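Local coordinates for protein glutathione transferase (Lolium rigidum, PDB 6ZB6) that probably conjugates glutathione to electrophilic xenobiotics such as herbicides, as phi-class glutathione transferases do, and binds S-(p-nitrobenzyl)glutathione, at residues 43-46 with 47-51; 132-135 with 136-140; 177-180 with 181-184; 208-211 with 212-215. One frame throughout, in Å; residues are numbered along the deposited sequence.

Following the chain from the N terminus, interaction 1 comes first, rounding off the short helix 44-47 of the thioredoxin-like domain before the strand 57-60. Interaction 2 begins the long helix 133-156 of the helical domain, interaction 3 turns the chain out of helix 173-179, and interaction 4 finishes helix 205-214. Each joins directly adjacent segments, so none closes a long loop; the four follow in series, and none nests in or crosses another. Residues 177-184 join the later three: H184 packs on V136 and L140 of interaction 2, while F177 and Y178 pack on S211 and M214 of interaction 4. Interaction 1 stands apart, its nearest atoms about 17 Å from interactions 3 and 4.

Interaction 1: residues 43-46 with 47-51; sequences SPEH and LARNP
The short N-capped helix 44-47 of the thioredoxin-like domain and the turn that follows it are drawn together here, beginning with S43 and L47. S43 caps the helix through OG, which accepts from H46 N at 3.1 Å and is also hydrogen-bonded to E40 O. Its carbonyl O starts the regular helical bonding by accepting from L47 N at 2.9 Å in a nearly straight bond. L47 CG comes 3.2 Å from the same S43 O, its chi1 of -68° setting CG beside the backbone N. One turn on, H46 O is gripped twice. N50 N reaches it at 2.8 Å almost in line with the carbonyl, whereas R49 N, also 2.8 Å from H46 O, comes from above the carbonyl plane.

On the outer side E45 and R49 run side by side in the same direction. The glutamate CG stands opposite the backbone N (chi1 176°) and its chain is extended, which brings the carboxylate level with the arginine. The resulting salt bridge has a single close pair, E45 OE2 to R49 NH1 at 3.2 Å. It is an uneven fit: the two planes are 47° apart, and NH1 meets OE2 from above the carboxylate plane, while OE2 lies near the guanidinium plane at its edge.

The H46 side chain is buried: NE2 bonds to Q54 O, and it packs on F7 of strand 4-7 and A57 of strand 57-60. N50, its OD1 bonded to F52 N, touches F66 of strand 63-66 and comes about 6 Å from the bound S-(p-nitrobenzyl)glutathione.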
loop_
_atom_site.group_PDB
_atom_site.type_symbol
_atom_site.label_atom_id
_atom_site.label_comp_id
_atom_site.label_asym_id
_atom_site.label_seq_id
_atom_site.Cartn_x
_atom_site.Cartn_y
_atom_site.Cartn_z
ATOM N N SER A 43 -13.858 17.572 8.211
ATOM C CA SER A 43 -14.294 18.290 9.394
ATOM C C SER A 43 -13.166 19.179 9.931
ATOM O O SER A 43 -11.984 18.897 9.705
ATOM C CB SER A 43 -14.727 17.308 10.475
ATOM O OG SER A 43 -13.598 16.647 11.043
ATOM N N PRO A 44 -13.503 20.257 10.648
ATOM C CA PRO A 44 -12.434 21.097 11.222
ATOM C C PRO A 44 -11.471 20.292 12.075
ATOM O O PRO A 44 -10.249 20.463 11.970
ATOM C CB PRO A 44 -13.208 22.139 12.051
ATOM C CG PRO A 44 -14.559 22.215 11.405
ATOM C CD PRO A 44 -14.847 20.799 10.925
ATOM N N GLU A 45 -12.002 19.373 12.883
ATOM C CA GLU A 45 -11.158 18.522 13.718
ATOM C C GLU A 45 -10.143 17.736 12.889
ATOM O O GLU A 45 -8.963 17.663 13.246
ATOM C CB GLU A 45 -12.032 17.573 14.533
ATOM C CG GLU A 45 -11.246 16.574 15.359
ATOM C CD GLU A 45 -12.138 15.528 16.007
ATOM O OE1 GLU A 45 -13.342 15.485 15.668
ATOM O OE2 GLU A 45 -11.636 14.764 16.861
ATOM N N HIS A 46 -10.577 17.124 11.783
ATOM C CA HIS A 46 -9.626 16.314 11.029
ATOM C C HIS A 46 -8.672 17.168 10.202
ATOM O O HIS A 46 -7.518 16.775 9.998
ATOM C CB HIS A 46 -10.335 15.309 10.110
ATOM C CG HIS A 46 -9.382 14.360 9.451
ATOM N ND1 HIS A 46 -8.691 13.398 10.158
ATOM C CD2 HIS A 46 -8.951 14.266 8.168
ATOM C CE1 HIS A 46 -7.898 12.734 9.336
ATOM N NE2 HIS A 46 -8.034 13.243 8.122
ATOM N N LEU A 47 -9.126 18.328 9.724
ATOM C CA LEU A 47 -8.235 19.238 9.012
ATOM C C LEU A 47 -7.067 19.682 9.886
ATOM O O LEU A 47 -6.005 20.046 9.368
ATOM C CB LEU A 47 -9.021 20.448 8.518
ATOM C CG LEU A 47 -10.036 20.118 7.423
ATOM C CD1 LEU A 47 -10.875 21.334 7.041
ATOM C CD2 LEU A 47 -9.304 19.572 6.224
ATOM N N ALA A 48 -7.237 19.651 11.205
ATOM C CA ALA A 48 -6.143 19.979 12.110
ATOM C C ALA A 48 -5.132 18.847 12.217
ATOM O O ALA A 48 -4.025 19.060 12.725
ATOM C CB ALA A 48 -6.703 20.329 13.488
ATOM N N ARG A 49 -5.496 17.649 11.762
ATOM C CA ARG A 49 -4.606 16.499 11.658
ATOM C C ARG A 49 -4.002 16.367 10.264
ATOM O O ARG A 49 -2.802 16.122 10.127
ATOM C CB ARG A 49 -5.371 15.221 12.013
ATOM C CG ARG A 49 -5.971 15.262 13.397
ATOM C CD ARG A 49 -6.687 13.968 13.759
ATOM N NE ARG A 49 -6.881 13.912 15.206
ATOM C CZ ARG A 49 -8.068 13.858 15.804
ATOM N NH1 ARG A 49 -9.183 13.832 15.079
ATOM N NH2 ARG A 49 -8.137 13.817 17.130
ATOM N N ASN A 50 -4.818 16.487 9.225
ATOM C CA ASN A 50 -4.334 16.476 7.847
ATOM C C ASN A 50 -4.974 17.667 7.164
ATOM O O ASN A 50 -6.188 17.628 6.884
ATOM C CB ASN A 50 -4.672 15.183 7.104
ATOM C CG ASN A 50 -4.136 15.176 5.667
ATOM O OD1 ASN A 50 -3.870 16.226 5.084
ATOM N ND2 ASN A 50 -3.943 13.985 5.113
ATOM N N PRO A 51 -4.212 18.725 6.870
ATOM C CA PRO A 51 -4.833 19.970 6.388
ATOM C C PRO A 51 -5.379 19.857 4.985
ATOM O O PRO A 51 -6.132 20.739 4.558
ATOM C CB PRO A 51 -3.685 20.997 6.479
ATOM C CG PRO A 51 -2.422 20.167 6.332
ATOM C CD PRO A 51 -2.737 18.777 6.858
#

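Interaction 2: residues 132-135 with 136-140; sequences DEKV and VAESL
The E133 carboxylate lies beside V136, the two side chains pointing the same way, with OE1 4.0 Å from V136 CB. A second carboxylate, that of D132, caps the N terminus of helix 133-156: K134 N meets OD1 from above the carboxylate plane, 3.2 Å away. On the same group, K134 NZ approaches D132 OD2 on its syn side, close to the plane, and forms a salt bridge; the modelled separation of 2.5 Å is short enough that its exact value is doubtful. The lysine folds back over the cap to make it, its chain turning at chi4 (42°).

The first helical turn then forms through regular backbone bonds from V136 N to D132 O, A137 N to E133 O and E138 N to K134 O. The E138 carboxylate brings OE2 to 3.1 Å from K134 O, an approach of two acceptors and not a bond. On the inner side V136 packs on Q119 of helix 92-127, and S139 on P115 and I116 of the same helix. S139 OG stands beside its own backbone N (chi1 -71°), which places this hydroxyl 3.1 Å from V135 O, the carbonyl that accepts from S139 N at 2.9 Å.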
loop_
_atom_site.group_PDB
_atom_site.type_symbol
_atom_site.label_atom_id
_atom_site.label_comp_id
_atom_site.label_asym_id
_atom_site.label_seq_id
_atom_site.Cartn_x
_atom_site.Cartn_y
_atom_site.Cartn_z
ATOM N N ASP A 132 -15.370 3.356 -16.466
ATOM C CA ASP A 132 -14.959 3.869 -17.769
ATOM C C ASP A 132 -13.982 2.864 -18.372
ATOM O O ASP A 132 -12.792 2.873 -18.054
ATOM C CB ASP A 132 -14.332 5.252 -17.629
ATOM C CG ASP A 132 -14.060 5.895 -18.966
ATOM O OD1 ASP A 132 -14.108 5.168 -19.974
ATOM O OD2 ASP A 132 -13.801 7.118 -19.010
ATOM N N GLU A 133 -14.479 1.999 -19.258
ATOM C CA GLU A 133 -13.634 0.937 -19.790
ATOM C C GLU A 133 -12.505 1.458 -20.678
ATOM O O GLU A 133 -11.529 0.733 -20.898
ATOM C CB GLU A 133 -14.474 -0.083 -20.568
ATOM C CG GLU A 133 -15.540 -0.796 -19.738
ATOM C CD GLU A 133 -14.972 -1.807 -18.739
ATOM O OE1 GLU A 133 -13.741 -2.049 -18.733
ATOM O OE2 GLU A 133 -15.767 -2.356 -17.947
ATOM N N LYS A 134 -12.594 2.684 -21.197
ATOM C CA LYS A 134 -11.474 3.171 -21.993
ATOM C C LYS A 134 -10.319 3.612 -21.097
ATOM O O LYS A 134 -9.151 3.424 -21.456
ATOM C CB LYS A 134 -11.909 4.296 -22.937
ATOM C CG LYS A 134 -12.351 5.585 -22.277
ATOM C CD LYS A 134 -11.973 6.818 -23.090
ATOM C CE LYS A 134 -12.682 8.060 -22.546
ATOM N NZ LYS A 134 -12.687 8.094 -21.057
ATOM N N VAL A 135 -10.615 4.174 -19.919
ATOM C CA VAL A 135 -9.559 4.424 -18.939
ATOM C C VAL A 135 -8.920 3.106 -18.519
ATOM O O VAL A 135 -7.695 3.007 -18.379
ATOM C CB VAL A 135 -10.105 5.195 -17.717
ATOM C CG1 VAL A 135 -8.997 5.408 -16.692
ATOM C CG2 VAL A 135 -10.717 6.536 -18.117
ATOM N N VAL A 136 -9.740 2.073 -18.320
ATOM C CA VAL A 136 -9.224 0.765 -17.933
ATOM C C VAL A 136 -8.304 0.215 -19.016
ATOM O O VAL A 136 -7.182 -0.228 -18.735
ATOM C CB VAL A 136 -10.386 -0.196 -17.634
ATOM C CG1 VAL A 136 -9.888 -1.646 -17.533
ATOM C CG2 VAL A 136 -11.091 0.230 -16.369
ATOM N N ALA A 137 -8.760 0.255 -20.272
ATOM C CA ALA A 137 -7.970 -0.297 -21.369
ATOM C C ALA A 137 -6.636 0.420 -21.505
ATOM O O ALA A 137 -5.592 -0.219 -21.676
ATOM C CB ALA A 137 -8.756 -0.221 -22.679
ATOM N N GLU A 138 -6.648 1.749 -21.415
ATOM C CA GLU A 138 -5.406 2.503 -21.538
ATOM C C GLU A 138 -4.473 2.221 -20.371
ATOM O O GLU A 138 -3.257 2.114 -20.561
ATOM C CB GLU A 138 -5.707 3.991 -21.636
ATOM C CG GLU A 138 -6.263 4.395 -22.982
ATOM C CD GLU A 138 -6.796 5.807 -22.979
ATOM O OE1 GLU A 138 -6.285 6.635 -23.762
ATOM O OE2 GLU A 138 -7.722 6.089 -22.188
ATOM N N SER A 139 -5.025 2.079 -19.162
ATOM C CA SER A 139 -4.190 1.808 -17.992
ATOM C C SER A 139 -3.608 0.404 -18.035
ATOM O O SER A 139 -2.471 0.186 -17.601
ATOM C CB SER A 139 -4.992 1.995 -16.706
ATOM O OG SER A 139 -5.254 3.361 -16.473
ATOM N N LEU A 140 -4.382 -0.568 -18.532
ATOM C CA LEU A 140 -3.887 -1.934 -18.598
ATOM C C LEU A 140 -2.682 -2.039 -19.521
ATOM O O LEU A 140 -1.724 -2.763 -19.220
ATOM C CB LEU A 140 -4.997 -2.884 -19.062
ATOM C CG LEU A 140 -5.861 -3.415 -17.926
ATOM C CD1 LEU A 140 -7.144 -4.028 -18.484
ATOM C CD2 LEU A 140 -5.074 -4.436 -17.098
#

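Interaction 3: residues 177-180 with 181-184; sequences FYFM and ATPH
F179 and T182 make the tight part of this contact, gathered about one carbonyl. F179 O accepts from T182 OG1 at 2.7 Å, in the carbonyl plane on a lone pair, and from T182 N at 2.9 Å, which comes from well above that plane. The threonine hydroxyl sits between its own backbone N and carbonyl carbon (chi1 74°), and from there it also lies over one face of the F179 ring, near the rim. Just before it, A181 N bonds to Y178 O at 2.8 Å.

Two turns overlap where helix 173-179 gives way to the loop: a type I beta turn from F179 to T182, and an ST turn in which T182 OG1 accepts from H184 N at 3.1 Å. That hydroxyl therefore donates backward and accepts forward, tying both turns together. H184 CB is 3.7 Å from F179 CZ, the side chains crossing at about a right angle, and the backbone O of H184 is 3.3 Å from F179 CE2. The F179 side chain also packs on L113 and I116 of helix 92-127 and on L143 of helix 133-156.

The outer side is looser. P183 is exposed and makes no contact across the two segments, and partly exposed M180 brings its CB to A181 N at 3.5 Å.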
loop_
_atom_site.group_PDB
_atom_site.type_symbol
_atom_site.label_atom_id
_atom_site.label_comp_id
_atom_site.label_asym_id
_atom_site.label_seq_id
_atom_site.Cartn_x
_atom_site.Cartn_y
_atom_site.Cartn_z
ATOM N N PHE A 177 -3.437 -5.439 -3.773
ATOM C CA PHE A 177 -4.440 -6.262 -3.109
ATOM C C PHE A 177 -5.825 -6.057 -3.716
ATOM O O PHE A 177 -6.525 -7.025 -4.041
ATOM C CB PHE A 177 -4.470 -5.953 -1.613
ATOM C CG PHE A 177 -5.514 -6.733 -0.874
ATOM C CD1 PHE A 177 -5.368 -8.096 -0.689
ATOM C CD2 PHE A 177 -6.660 -6.114 -0.408
ATOM C CE1 PHE A 177 -6.339 -8.831 -0.026
ATOM C CE2 PHE A 177 -7.630 -6.841 0.259
ATOM C CZ PHE A 177 -7.464 -8.199 0.452
ATOM N N TYR A 178 -6.233 -4.797 -3.887
ATOM C CA TYR A 178 -7.552 -4.503 -4.440
ATOM C C TYR A 178 -7.618 -4.797 -5.932
ATOM O O TYR A 178 -8.672 -5.222 -6.433
ATOM C CB TYR A 178 -7.935 -3.049 -4.160
ATOM C CG TYR A 178 -8.444 -2.831 -2.748
ATOM C CD1 TYR A 178 -9.401 -3.675 -2.200
ATOM C CD2 TYR A 178 -7.970 -1.781 -1.964
ATOM C CE1 TYR A 178 -9.871 -3.495 -0.911
ATOM C CE2 TYR A 178 -8.436 -1.587 -0.666
ATOM C CZ TYR A 178 -9.392 -2.449 -0.143
ATOM O OH TYR A 178 -9.868 -2.277 1.152
ATOM N N PHE A 179 -6.513 -4.590 -6.654
ATOM C CA PHE A 179 -6.460 -5.004 -8.057
ATOM C C PHE A 179 -6.827 -6.480 -8.206
ATOM O O PHE A 179 -7.512 -6.870 -9.165
ATOM C CB PHE A 179 -5.061 -4.729 -8.629
ATOM C CG PHE A 179 -4.891 -5.153 -10.073
ATOM C CD1 PHE A 179 -5.221 -4.286 -11.109
ATOM C CD2 PHE A 179 -4.392 -6.410 -10.388
ATOM C CE1 PHE A 179 -5.061 -4.672 -12.435
ATOM C CE2 PHE A 179 -4.237 -6.811 -11.724
ATOM C CZ PHE A 179 -4.576 -5.937 -12.746
ATOM N N MET A 180 -6.397 -7.317 -7.255
ATOM C CA MET A 180 -6.723 -8.741 -7.301
ATOM C C MET A 180 -8.208 -9.010 -7.121
ATOM O O MET A 180 -8.640 -10.155 -7.311
ATOM C CB MET A 180 -5.927 -9.513 -6.241
ATOM C CG MET A 180 -4.415 -9.524 -6.474
ATOM S SD MET A 180 -3.976 -10.029 -8.158
ATOM C CE MET A 180 -2.359 -9.288 -8.350
ATOM N N ALA A 181 -8.999 -7.995 -6.779
ATOM C CA ALA A 181 -10.445 -8.126 -6.722
ATOM C C ALA A 181 -11.138 -7.604 -7.971
ATOM O O ALA A 181 -12.371 -7.650 -8.045
ATOM C CB ALA A 181 -10.996 -7.406 -5.490
ATOM N N THR A 182 -10.393 -7.114 -8.949
ATOM C CA THR A 182 -10.992 -6.606 -10.175
ATOM C C THR A 182 -11.105 -7.723 -11.197
ATOM O O THR A 182 -10.557 -8.811 -11.011
ATOM C CB THR A 182 -10.150 -5.470 -10.732
ATOM O OG1 THR A 182 -8.958 -6.023 -11.303
ATOM C CG2 THR A 182 -9.813 -4.426 -9.614
ATOM N N PRO A 183 -11.782 -7.475 -12.321
ATOM C CA PRO A 183 -11.820 -8.489 -13.388
ATOM C C PRO A 183 -10.461 -8.812 -13.984
ATOM O O PRO A 183 -10.360 -9.764 -14.769
ATOM C CB PRO A 183 -12.747 -7.858 -14.438
ATOM C CG PRO A 183 -13.647 -6.970 -13.647
ATOM C CD PRO A 183 -12.731 -6.375 -12.592
ATOM N N HIS A 184 -9.410 -8.076 -13.625
ATOM C CA HIS A 184 -8.106 -8.221 -14.256
ATOM C C HIS A 184 -7.105 -8.927 -13.356
ATOM O O HIS A 184 -5.900 -8.893 -13.624
ATOM C CB HIS A 184 -7.606 -6.840 -14.685
ATOM C CG HIS A 184 -8.609 -6.107 -15.511
ATOM N ND1 HIS A 184 -8.954 -6.511 -16.785
ATOM C CD2 HIS A 184 -9.405 -5.053 -15.222
ATOM C CE1 HIS A 184 -9.891 -5.710 -17.258
ATOM N NE2 HIS A 184 -10.182 -4.816 -16.330
#

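Interaction 4: residues 208-211 with 212-215; sequences KKIS and ATMV
M214 can be followed outward from its meeting with I210 and S211. Its CB lies near S211 O. The torsion chi1 of -54° sets CG beside its own backbone N, and this carries CG back along the helix to 3.2 Å from I210 O. SD comes next, near I210 O and S211 CA and 4.0 Å from I210 CG2, an apolar contact where the two side chains slant across each other. At chi3 (64°) the chain bends, and the terminal M214 CE swings onto helix 173-179, 3.4 Å from Y178 CE2 and close to F177 CD2 as well.

All this takes place in the last turn of helix 205-214, where the bonding pattern becomes mixed. I210 O accepts three times: from M214 N at 3.1 Å, an alpha-helical bond nearly in line with the carbonyl; from T213 N, which approaches from above the carbonyl plane; and from T213 OG1 at 2.9 Å, in that plane on a lone pair. The side-chain bond thus adds to the two backbone grips on one oxygen, while T213 CG2 rests 3.3 Å from K209 O. V215 N still bonds to S211 O, although V215 itself leaves the helix with a positive phi of 33° and is poorly ordered. On the buried side I210 packs on L19 and V20 of helix 13-24. The M214 side chain, which packs on A16 of that helix, is about 9 Å from the bound S-(p-nitrobenzyl)glutathione.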
loop_
_atom_site.group_PDB
_atom_site.type_symbol
_atom_site.label_atom_id
_atom_site.label_comp_id
_atom_site.label_asym_id
_atom_site.label_seq_id
_atom_site.Cartn_x
_atom_site.Cartn_y
_atom_site.Cartn_z
ATOM N N LYS A 208 -0.977 -10.861 5.796
ATOM C CA LYS A 208 -2.177 -11.671 5.994
ATOM C C LYS A 208 -3.132 -10.992 6.956
ATOM O O LYS A 208 -4.353 -10.985 6.741
ATOM C CB LYS A 208 -1.806 -13.055 6.516
ATOM C CG LYS A 208 -1.473 -14.038 5.426
ATOM C CD LYS A 208 -0.491 -15.077 5.916
ATOM C CE LYS A 208 -1.049 -16.474 5.758
ATOM N NZ LYS A 208 -0.017 -17.491 6.086
ATOM N N LYS A 209 -2.588 -10.397 8.014
ATOM C CA LYS A 209 -3.431 -9.809 9.043
ATOM C C LYS A 209 -4.177 -8.592 8.514
ATOM O O LYS A 209 -5.389 -8.467 8.713
ATOM C CB LYS A 209 -2.586 -9.453 10.260
ATOM C CG LYS A 209 -3.365 -8.792 11.387
ATOM C CD LYS A 209 -2.648 -8.963 12.705
ATOM C CE LYS A 209 -3.292 -8.136 13.799
ATOM N NZ LYS A 209 -2.542 -8.292 15.076
ATOM N N ILE A 210 -3.474 -7.680 7.835
ATOM C CA ILE A 210 -4.123 -6.444 7.407
ATOM C C ILE A 210 -5.089 -6.716 6.258
ATOM O O ILE A 210 -6.173 -6.123 6.189
ATOM C CB ILE A 210 -3.068 -5.381 7.040
ATOM C CG1 ILE A 210 -2.249 -5.014 8.282
ATOM C CG2 ILE A 210 -3.730 -4.141 6.453
ATOM C CD1 ILE A 210 -3.099 -4.748 9.528
ATOM N N SER A 211 -4.734 -7.623 5.346
ATOM C CA SER A 211 -5.647 -7.876 4.233
ATOM C C SER A 211 -6.970 -8.454 4.733
ATOM O O SER A 211 -8.025 -8.202 4.136
ATOM C CB SER A 211 -4.989 -8.794 3.195
ATOM O OG SER A 211 -4.622 -10.045 3.744
ATOM N N ALA A 212 -6.942 -9.173 5.859
ATOM C CA ALA A 212 -8.171 -9.688 6.457
ATOM C C ALA A 212 -9.028 -8.580 7.061
ATOM O O ALA A 212 -10.238 -8.755 7.217
ATOM C CB ALA A 212 -7.843 -10.726 7.529
ATOM N N THR A 213 -8.435 -7.451 7.433
ATOM C CA THR A 213 -9.234 -6.353 7.959
ATOM C C THR A 213 -9.729 -5.418 6.867
ATOM O O THR A 213 -10.626 -4.611 7.123
ATOM C CB THR A 213 -8.449 -5.543 8.998
ATOM O OG1 THR A 213 -7.496 -4.709 8.332
ATOM C CG2 THR A 213 -7.727 -6.459 9.960
ATOM N N MET A 214 -9.165 -5.504 5.666
ATOM C CA MET A 214 -9.668 -4.724 4.543
ATOM C C MET A 214 -10.885 -5.377 3.896
ATOM O O MET A 214 -11.775 -4.665 3.419
ATOM C CB MET A 214 -8.551 -4.526 3.516
ATOM C CG MET A 214 -7.279 -3.918 4.109
ATOM S SD MET A 214 -5.853 -4.105 3.034
ATOM C CE MET A 214 -6.387 -3.116 1.643
ATOM N N VAL A 215 -10.947 -6.711 3.916
ATOM C CA VAL A 215 -11.972 -7.585 3.322
ATOM C C VAL A 215 -12.579 -7.053 2.024
ATOM O O VAL A 215 -13.439 -6.160 2.052
ATOM C CB VAL A 215 -13.091 -7.921 4.333
ATOM C CG1 VAL A 215 -12.615 -8.967 5.326
ATOM C CG2 VAL A 215 -13.618 -6.685 5.067
#